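Local coordinates for NH(3)-dependent NAD(+) synthetase (Francisella tularensis subsp. holarctica LVS, PDB 3FIU), which belongs to the NAD synthase family of the HUP clan, has an alpha/beta fold built round a parallel sheet, and is modelled with adenosine monophosphate and pyrophosphate bound, at residues 123-126 and 127-131; 89-92 and 93-97; 230-233 and 234-238. One frame throughout, in Å; residues are numbered along the deposited sequence.

Contact 1. Residues 123-126 and 127-131; sequences LRMM and YLYAY. With AMP (adenosine monophosphate), chain G.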
loop_
_atom_site.group_PDB
_atom_site.type_symbol
_atom_site.label_atom_id
_atom_site.label_comp_id
_atom_site.label_asym_id
_atom_site.label_seq_id
_atom_site.Cartn_x
_atom_site.Cartn_y
_atom_site.Cartn_z
ATOM N N LEU A 123 -9.556 -0.259 -1.213
ATOM C CA LEU A 123 -10.252 -0.717 -2.422
ATOM C C LEU A 123 -10.019 0.224 -3.608
ATOM O O LEU A 123 -9.749 -0.225 -4.736
ATOM C CB LEU A 123 -11.749 -0.858 -2.188
ATOM C CG LEU A 123 -12.213 -2.146 -1.530
ATOM C CD1 LEU A 123 -13.706 -2.045 -1.313
ATOM C CD2 LEU A 123 -11.860 -3.361 -2.404
ATOM N N ARG A 124 -10.122 1.533 -3.369
ATOM C CA ARG A 124 -9.861 2.486 -4.446
ATOM C C ARG A 124 -8.439 2.341 -4.992
ATOM O O ARG A 124 -8.244 2.397 -6.185
ATOM C CB ARG A 124 -10.131 3.930 -3.977
ATOM C CG ARG A 124 -11.649 4.136 -3.743
ATOM C CD ARG A 124 -12.089 5.614 -3.638
ATOM N NE ARG A 124 -13.510 5.650 -3.276
ATOM C CZ ARG A 124 -13.981 5.820 -2.039
ATOM N NH1 ARG A 124 -13.165 6.030 -1.004
ATOM N NH2 ARG A 124 -15.286 5.791 -1.831
ATOM N N MET A 125 -7.460 2.146 -4.107
ATOM C CA MET A 125 -6.068 1.857 -4.504
ATOM C C MET A 125 -6.019 0.652 -5.443
ATOM O O MET A 125 -5.326 0.693 -6.491
ATOM C CB MET A 125 -5.184 1.645 -3.260
ATOM C CG MET A 125 -3.684 1.329 -3.563
ATOM S SD MET A 125 -3.443 -0.400 -3.964
ATOM C CE MET A 125 -3.623 -1.230 -2.370
ATOM N N MET A 126 -6.788 -0.379 -5.111
ATOM C CA MET A 126 -6.832 -1.601 -5.923
ATOM C C MET A 126 -7.360 -1.301 -7.329
ATOM O O MET A 126 -6.778 -1.727 -8.315
ATOM C CB MET A 126 -7.718 -2.660 -5.264
ATOM C CG MET A 126 -7.055 -3.329 -4.030
ATOM S SD MET A 126 -8.007 -4.672 -3.332
ATOM C CE MET A 126 -8.218 -5.755 -4.752
ATOM N N TYR A 127 -8.466 -0.563 -7.405
ATOM C CA TYR A 127 -9.010 -0.161 -8.706
ATOM C C TYR A 127 -7.997 0.573 -9.546
ATOM O O TYR A 127 -7.797 0.247 -10.721
ATOM C CB TYR A 127 -10.279 0.690 -8.543
ATOM C CG TYR A 127 -11.456 -0.151 -8.185
ATOM C CD1 TYR A 127 -12.103 -0.934 -9.157
ATOM C CD2 TYR A 127 -11.932 -0.185 -6.868
ATOM C CE1 TYR A 127 -13.204 -1.720 -8.816
ATOM C CE2 TYR A 127 -13.002 -0.954 -6.523
ATOM C CZ TYR A 127 -13.623 -1.737 -7.501
ATOM O OH TYR A 127 -14.673 -2.497 -7.119
ATOM N N LEU A 128 -7.401 1.611 -8.969
ATOM C CA LEU A 128 -6.384 2.408 -9.652
ATOM C C LEU A 128 -5.218 1.605 -10.201
ATOM O O LEU A 128 -4.825 1.809 -11.360
ATOM C CB LEU A 128 -5.861 3.531 -8.734
ATOM C CG LEU A 128 -6.947 4.575 -8.424
ATOM C CD1 LEU A 128 -6.510 5.406 -7.243
ATOM C CD2 LEU A 128 -7.238 5.444 -9.645
ATOM N N TYR A 129 -4.665 0.721 -9.375
ATOM C CA TYR A 129 -3.574 -0.173 -9.771
ATOM C C TYR A 129 -3.988 -1.267 -10.770
ATOM O O TYR A 129 -3.194 -1.641 -11.594
ATOM C CB TYR A 129 -2.869 -0.757 -8.513
ATOM C CG TYR A 129 -1.858 0.263 -8.017
ATOM C CD1 TYR A 129 -2.206 1.209 -7.034
ATOM C CD2 TYR A 129 -0.608 0.381 -8.651
ATOM C CE1 TYR A 129 -1.297 2.210 -6.648
ATOM C CE2 TYR A 129 0.293 1.341 -8.273
ATOM C CZ TYR A 129 -0.046 2.263 -7.274
ATOM O OH TYR A 129 0.874 3.247 -6.917
ATOM N N ALA A 130 -5.209 -1.792 -10.668
ATOM C CA ALA A 130 -5.720 -2.716 -11.695
ATOM C C ALA A 130 -5.766 -2.021 -13.057
ATOM O O ALA A 130 -5.359 -2.605 -14.086
ATOM C CB ALA A 130 -7.126 -3.240 -11.328
ATOM N N TYR A 131 -6.290 -0.791 -13.081
ATOM C CA TYR A 131 -6.316 -0.022 -14.340
ATOM C C TYR A 131 -4.900 0.271 -14.843
ATOM O O TYR A 131 -4.569 0.023 -16.006
ATOM C CB TYR A 131 -7.077 1.310 -14.174
ATOM C CG TYR A 131 -7.230 2.026 -15.505
ATOM C CD1 TYR A 131 -8.335 1.792 -16.316
ATOM C CD2 TYR A 131 -6.237 2.892 -15.970
ATOM C CE1 TYR A 131 -8.464 2.425 -17.557
ATOM C CE2 TYR A 131 -6.354 3.527 -17.209
ATOM C CZ TYR A 131 -7.471 3.272 -18.005
ATOM O OH TYR A 131 -7.605 3.901 -19.236
HETATM P P AMP G . -9.653 12.800 0.703
HETATM O O1P AMP G . -8.393 13.636 0.827
HETATM O O2P AMP G . -9.708 11.676 1.751
HETATM O O3P AMP G . -10.958 13.496 0.533
HETATM O "O5'" AMP G . -9.462 11.907 -0.645
HETATM C "C5'" AMP G . -8.169 11.333 -0.926
HETATM C "C4'" AMP G . -8.176 10.834 -2.361
HETATM O "O4'" AMP G . -8.895 9.600 -2.481
HETATM C "C3'" AMP G . -8.901 11.764 -3.324
HETATM O "O3'" AMP G . -8.027 12.826 -3.681
HETATM C "C2'" AMP G . -9.196 10.828 -4.492
HETATM O "O2'" AMP G . -8.058 10.711 -5.374
HETATM C "C1'" AMP G . -9.466 9.495 -3.789
HETATM N N9 AMP G . -10.929 9.340 -3.610
HETATM C C8 AMP G . -11.655 9.594 -2.489
HETATM N N7 AMP G . -12.977 9.353 -2.694
HETATM C C5 AMP G . -13.100 8.967 -3.987
HETATM C C6 AMP G . -14.219 8.543 -4.848
HETATM N N6 AMP G . -15.488 8.547 -4.379
HETATM N N1 AMP G . -13.893 8.194 -6.107
HETATM C C2 AMP G . -12.641 8.209 -6.607
HETATM N N3 AMP G . -11.550 8.568 -5.874
HETATM C C4 AMP G . -11.752 8.942 -4.579
#
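Tyr127 lays its side chain back along the preceding helical turn, against Leu123 and Arg124. Its CG is anti to its own carbonyl carbon (chi1 -76°), which swings the ring toward the N-terminal end of the helix. Leu123 O therefore meets two parts of the same residue. It accepts the backbone bond from Tyr127 N at 3.0 Å, and Tyr127 CD2 comes to 3.1 Å from it. The CA of Arg124 lies at the edge of this ring. The phenol end reaches beyond the helix: Tyr127 OH is hydrogen-bonded to Ser100 OG of the second subunit.

Met125 and Tyr129 form a Met-aromatic contact one turn apart. Met125 SD sits 3.7 Å from Tyr129 CD1 and 4.8 Å from the ring centroid. The approach is oblique, 56° off the ring normal. Met125 starts with CG opposite its backbone N, and a bend at chi2 (-81°) brings SD to the tyrosine. Met125 O lies in the plane of the same ring, 3.2 Å from Tyr129 CD1, and also accepts from Tyr129 N. Tyr129 OH is held by Asp162.

All of this lies within helix 113-135, which packs on the parallel sheet of the alpha/beta fold through Leu128, against strands 31-35 and 137-139. Met126 acts here mainly through its backbone: its O accepts from Ala130 N at 2.8 Å and also touches Ala130 CB.

Arg124 leaves the helix as an extended chain and belongs to the adenosine monophosphate pocket. Its guanidinium lies flat over the face of the adenine, with Arg124 NE 3.4 Å from AMP C6. The same NE is hydrogen-bonded to Leu61 O, which probably limits the rotation of the group.

Contact 2. Residues 89-92 and 93-97; sequences SIQP and AYEAF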
loop_
_atom_site.group_PDB
_atom_site.type_symbol
_atom_site.label_atom_id
_atom_site.label_comp_id
_atom_site.label_asym_id
_atom_site.label_seq_id
_atom_site.Cartn_x
_atom_site.Cartn_y
_atom_site.Cartn_z
ATOM N N SER A 89 -19.195 1.595 -8.731
ATOM C CA SER A 89 -19.516 1.487 -7.306
ATOM C C SER A 89 -18.592 0.463 -6.657
ATOM O O SER A 89 -18.443 -0.658 -7.159
ATOM C CB SER A 89 -20.950 1.050 -7.067
ATOM O OG SER A 89 -21.205 0.962 -5.666
ATOM N N ILE A 90 -18.004 0.847 -5.519
ATOM C CA ILE A 90 -17.151 -0.063 -4.775
ATOM C C ILE A 90 -17.971 -0.807 -3.753
ATOM O O ILE A 90 -17.437 -1.632 -2.989
ATOM C CB ILE A 90 -15.917 0.674 -4.113
ATOM C CG1 ILE A 90 -16.373 1.591 -2.957
ATOM C CG2 ILE A 90 -15.160 1.445 -5.177
ATOM C CD1 ILE A 90 -15.242 2.069 -2.057
ATOM N N GLN A 91 -19.279 -0.545 -3.731
ATOM C CA GLN A 91 -20.114 -1.119 -2.676
ATOM C C GLN A 91 -20.160 -2.667 -2.664
ATOM O O GLN A 91 -20.048 -3.270 -1.596
ATOM C CB GLN A 91 -21.531 -0.474 -2.636
ATOM C CG GLN A 91 -22.326 -0.721 -1.320
ATOM C CD GLN A 91 -21.681 -0.041 -0.121
ATOM O OE1 GLN A 91 -21.050 1.005 -0.263
ATOM N NE2 GLN A 91 -21.810 -0.649 1.063
ATOM N N PRO A 92 -20.365 -3.318 -3.835
ATOM C CA PRO A 92 -20.347 -4.807 -3.849
ATOM C C PRO A 92 -19.067 -5.419 -3.289
ATOM O O PRO A 92 -19.111 -6.343 -2.457
ATOM C CB PRO A 92 -20.473 -5.155 -5.348
ATOM C CG PRO A 92 -21.194 -3.991 -5.921
ATOM C CD PRO A 92 -20.719 -2.765 -5.157
ATOM N N ALA A 93 -17.930 -4.924 -3.756
ATOM C CA ALA A 93 -16.642 -5.392 -3.269
ATOM C C ALA A 93 -16.469 -5.076 -1.777
ATOM O O ALA A 93 -16.006 -5.942 -0.984
ATOM C CB ALA A 93 -15.535 -4.778 -4.087
ATOM N N TYR A 94 -16.874 -3.868 -1.378
ATOM C CA TYR A 94 -16.719 -3.473 0.033
ATOM C C TYR A 94 -17.587 -4.389 0.946
ATOM O O TYR A 94 -17.130 -4.866 1.985
ATOM C CB TYR A 94 -17.016 -1.959 0.267
ATOM C CG TYR A 94 -17.042 -1.661 1.733
ATOM C CD1 TYR A 94 -18.255 -1.483 2.414
ATOM C CD2 TYR A 94 -15.863 -1.687 2.481
ATOM C CE1 TYR A 94 -18.268 -1.294 3.791
ATOM C CE2 TYR A 94 -15.875 -1.502 3.850
ATOM C CZ TYR A 94 -17.078 -1.304 4.497
ATOM O OH TYR A 94 -17.056 -1.120 5.871
ATOM N N GLU A 95 -18.834 -4.635 0.550
ATOM C CA GLU A 95 -19.734 -5.479 1.343
ATOM C C GLU A 95 -19.221 -6.919 1.466
ATOM O O GLU A 95 -19.280 -7.500 2.550
ATOM C CB GLU A 95 -21.173 -5.405 0.809
ATOM C CG GLU A 95 -21.934 -4.158 1.268
ATOM C CD GLU A 95 -22.710 -4.409 2.539
ATOM O OE1 GLU A 95 -22.269 -3.947 3.615
ATOM O OE2 GLU A 95 -23.747 -5.107 2.457
ATOM N N ALA A 96 -18.682 -7.469 0.378
ATOM C CA ALA A 96 -18.123 -8.831 0.448
ATOM C C ALA A 96 -16.929 -8.795 1.416
ATOM O O ALA A 96 -16.769 -9.659 2.294
ATOM C CB ALA A 96 -17.691 -9.312 -0.938
ATOM N N PHE A 97 -16.109 -7.767 1.294
ATOM C CA PHE A 97 -14.946 -7.696 2.175
ATOM C C PHE A 97 -15.398 -7.575 3.642
ATOM O O PHE A 97 -14.997 -8.367 4.512
ATOM C CB PHE A 97 -14.023 -6.540 1.792
ATOM C CG PHE A 97 -12.878 -6.364 2.741
ATOM C CD1 PHE A 97 -11.751 -7.214 2.683
ATOM C CD2 PHE A 97 -12.939 -5.383 3.729
ATOM C CE1 PHE A 97 -10.661 -7.045 3.586
ATOM C CE2 PHE A 97 -11.886 -5.212 4.637
ATOM C CZ PHE A 97 -10.731 -6.043 4.557
HETATM O O HOH W 1 -17.553 -3.369 -6.139
#
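Ile90 O accepts from Tyr94 N at 2.8 Å and Gln91 O from Glu95 N at 2.8 Å, so the backbone passes from a turn into the first i to i+4 bonds of helix 91-100. Pro92 O continues the series with Ala96 N. Pro92 has no N-H to give, which suits the first turn of a helix, where such donors have no earlier helical carbonyl to meet.

Two other groups satisfy the start of the helix. Ser89 OG accepts from Gln91 N at 3.1 Å, a capping bond with an N-H...O angle of 159°. A water accepts from Ala93 N at 2.9 Å and donates to Ser89 O at 3.0 Å. Ser89 thus serves two early helical N-H groups, one directly and one through water.

Among the side chains, Gln91 makes the main reach. Its chain bends at chi2 (66°), about the CB-CG bond, which turns the amide along the helix. Gln91 NE2 stands in the plane of the Tyr94 ring, at its edge, 3.9 Å from CD1. The two side chains run alongside each other, with amide and ring planes 65° apart. Gln91 NE2 also lies 3.5 Å from Glu95 CG, but Glu95 has two conformers, so that approach is doubtful. The other end of the amide is fixed: Gln91 OE1 accepts from Asp64 N. Tyr94 CB rests on Ile90 O.

Ile90 tucks its side chain against Gln120 of helix 113-135 and the loop residues Leu61 and Ser63. Phe97 turns to the second subunit, where its ring meets that of Tyr127. Helix 91-100 follows strand 84-87; Ile90 and Tyr94 face helix 113-135, and Ala96 and Phe97 face the second subunit.

Contact 3. Residues 230-233 and 234-238; sequences INFW and HNRSH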
loop_
_atom_site.group_PDB
_atom_site.type_symbol
_atom_site.label_atom_id
_atom_site.label_comp_id
_atom_site.label_asym_id
_atom_site.label_seq_id
_atom_site.Cartn_x
_atom_site.Cartn_y
_atom_site.Cartn_z
ATOM N N ILE A 230 -2.687 19.986 15.694
ATOM C CA ILE A 230 -1.634 19.717 14.696
ATOM C C ILE A 230 -0.642 18.676 15.171
ATOM O O ILE A 230 -0.419 17.677 14.474
ATOM C CB ILE A 230 -0.894 21.007 14.198
ATOM C CG1 ILE A 230 -1.858 21.892 13.394
ATOM C CG2 ILE A 230 0.381 20.657 13.366
ATOM C CD1 ILE A 230 -1.363 23.318 13.096
ATOM N N ASN A 231 -0.035 18.893 16.343
ATOM C CA ASN A 231 0.904 17.903 16.904
ATOM C C ASN A 231 0.230 16.569 17.212
ATOM O O ASN A 231 0.860 15.549 17.056
ATOM C CB ASN A 231 1.580 18.402 18.196
ATOM C CG ASN A 231 2.550 19.560 17.966
ATOM O OD1 ASN A 231 3.530 19.447 17.204
ATOM N ND2 ASN A 231 2.322 20.659 18.690
ATOM N N PHE A 232 -1.032 16.563 17.669
ATOM C CA PHE A 232 -1.708 15.294 17.975
ATOM C C PHE A 232 -1.785 14.368 16.731
ATOM O O PHE A 232 -1.371 13.203 16.783
ATOM C CB PHE A 232 -3.113 15.506 18.561
ATOM C CG PHE A 232 -3.925 14.240 18.636
ATOM C CD1 PHE A 232 -4.947 13.996 17.720
ATOM C CD2 PHE A 232 -3.632 13.260 19.580
ATOM C CE1 PHE A 232 -5.693 12.810 17.766
ATOM C CE2 PHE A 232 -4.374 12.065 19.633
ATOM C CZ PHE A 232 -5.406 11.847 18.722
ATOM N N TRP A 233 -2.312 14.907 15.633
ATOM C CA TRP A 233 -2.366 14.209 14.341
ATOM C C TRP A 233 -0.982 13.825 13.786
ATOM O O TRP A 233 -0.756 12.682 13.362
ATOM C CB TRP A 233 -3.143 15.066 13.321
ATOM C CG TRP A 233 -4.630 15.004 13.530
ATOM C CD1 TRP A 233 -5.337 15.514 14.586
ATOM C CD2 TRP A 233 -5.597 14.396 12.660
ATOM N NE1 TRP A 233 -6.680 15.247 14.440
ATOM C CE2 TRP A 233 -6.871 14.569 13.261
ATOM C CE3 TRP A 233 -5.517 13.743 11.418
ATOM C CZ2 TRP A 233 -8.060 14.101 12.660
ATOM C CZ3 TRP A 233 -6.697 13.278 10.828
ATOM C CH2 TRP A 233 -7.950 13.462 11.449
ATOM N N HIS A 234 -0.055 14.772 13.769
ATOM C CA HIS A 234 1.269 14.523 13.212
ATOM C C HIS A 234 1.956 13.428 14.008
ATOM O O HIS A 234 2.623 12.562 13.431
ATOM C CB HIS A 234 2.128 15.781 13.252
ATOM C CG HIS A 234 3.491 15.611 12.655
ATOM N ND1 HIS A 234 3.704 15.488 11.303
ATOM C CD2 HIS A 234 4.714 15.553 13.232
ATOM C CE1 HIS A 234 4.998 15.363 11.067
ATOM N NE2 HIS A 234 5.635 15.403 12.226
ATOM N N ASN A 235 1.788 13.479 15.334
ATOM C CA ASN A 235 2.491 12.551 16.220
ATOM C C ASN A 235 2.058 11.101 16.094
ATOM O O ASN A 235 2.882 10.198 16.206
ATOM C CB ASN A 235 2.375 12.987 17.684
ATOM C CG ASN A 235 3.316 14.137 18.027
ATOM O OD1 ASN A 235 4.299 14.418 17.302
ATOM N ND2 ASN A 235 3.027 14.811 19.150
ATOM N N ARG A 236 0.762 10.880 15.898
ATOM C CA ARG A 236 0.242 9.528 15.833
ATOM C C ARG A 236 0.453 8.883 14.450
ATOM O O ARG A 236 0.120 7.710 14.264
ATOM C CB ARG A 236 -1.231 9.503 16.246
ATOM C CG ARG A 236 -2.139 10.197 15.272
ATOM C CD ARG A 236 -3.584 9.883 15.586
ATOM N NE ARG A 236 -4.456 10.695 14.750
ATOM C CZ ARG A 236 -5.779 10.719 14.847
ATOM N NH1 ARG A 236 -6.392 9.966 15.755
ATOM N NH2 ARG A 236 -6.485 11.501 14.034
ATOM N N SER A 237 1.054 9.630 13.520
ATOM C CA SER A 237 1.243 9.172 12.136
ATOM C C SER A 237 2.684 9.140 11.623
ATOM O O SER A 237 2.919 9.174 10.399
ATOM C CB SER A 237 0.349 9.988 11.185
ATOM O OG SER A 237 0.682 11.359 11.189
ATOM N N HIS A 238 3.665 9.069 12.526
ATOM C CA HIS A 238 5.074 9.037 12.067
ATOM C C HIS A 238 5.330 7.954 11.036
ATOM O O HIS A 238 6.017 8.190 10.029
ATOM C CB HIS A 238 6.084 8.850 13.224
ATOM C CG HIS A 238 6.106 9.990 14.194
ATOM N ND1 HIS A 238 6.532 11.254 13.847
ATOM C CD2 HIS A 238 5.738 10.059 15.498
ATOM C CE1 HIS A 238 6.431 12.052 14.896
ATOM N NE2 HIS A 238 5.950 11.355 15.911
#
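Arg236 and Trp233 make a cation-pi contact on helix 224-235 and the residues after it. Arg236 CZ is 4.4 Å from the centroid of the six-membered ring of Trp233 and only 15° off its normal. The planes stand 71° apart, so the guanidinium is steep to the indole. Arg236 NH2 leads, over the ring face and 3.2 Å from Trp233 CE2. Arg236 starts with CG between its backbone N and carbonyl carbon, then runs extended back over the preceding turn.

Phe232 packs on the guanidinium. Its CE1 lies over one face of that group, 3.6 Å from Arg236 CZ. Ring and guanidinium planes are tilted 46° to each other.

Three backbone hydrogen bonds join the residues. His234 N to Ile230 O is 3.0 Å and Asn235 N to Asn231 O is 2.8 Å. Arg236 N to Phe232 O is the longest of the three at 3.3 Å. Ser237 OG then folds back to 2.9 Å from Trp233 O, with His234 O also near. Arg241 NH1 is bonded to this hydroxyl as well.

The helix faces helix 145-150, where His234 stacks on Tyr149 and Trp233 touches Met150. Ile230 packs on Ile213 and Phe216 of helix 210-218.

In the fold
The contacts come along the chain in the order contact 2, contact 1, contact 3. Only contact 1 lies wholly within a helix, 113-135. Contact 2 is the start of helix 91-100, the helix before it, and their centres are 13 Å apart. They touch directly: Tyr127 CE2 is 3.5 Å from Ile90 CG2, and Leu123 CD1 is 3.6 Å from Tyr94 CA. Both meet the second subunit, so Arg124 of the adenosine monophosphate pocket is on a helix of the dimer interface. Contact 3, the last part of helix 224-235 and the residues after it, stands apart. Its centre is 28 Å from contact 1 and 31 Å from contact 2, and no other protein chain of the assembly touches it.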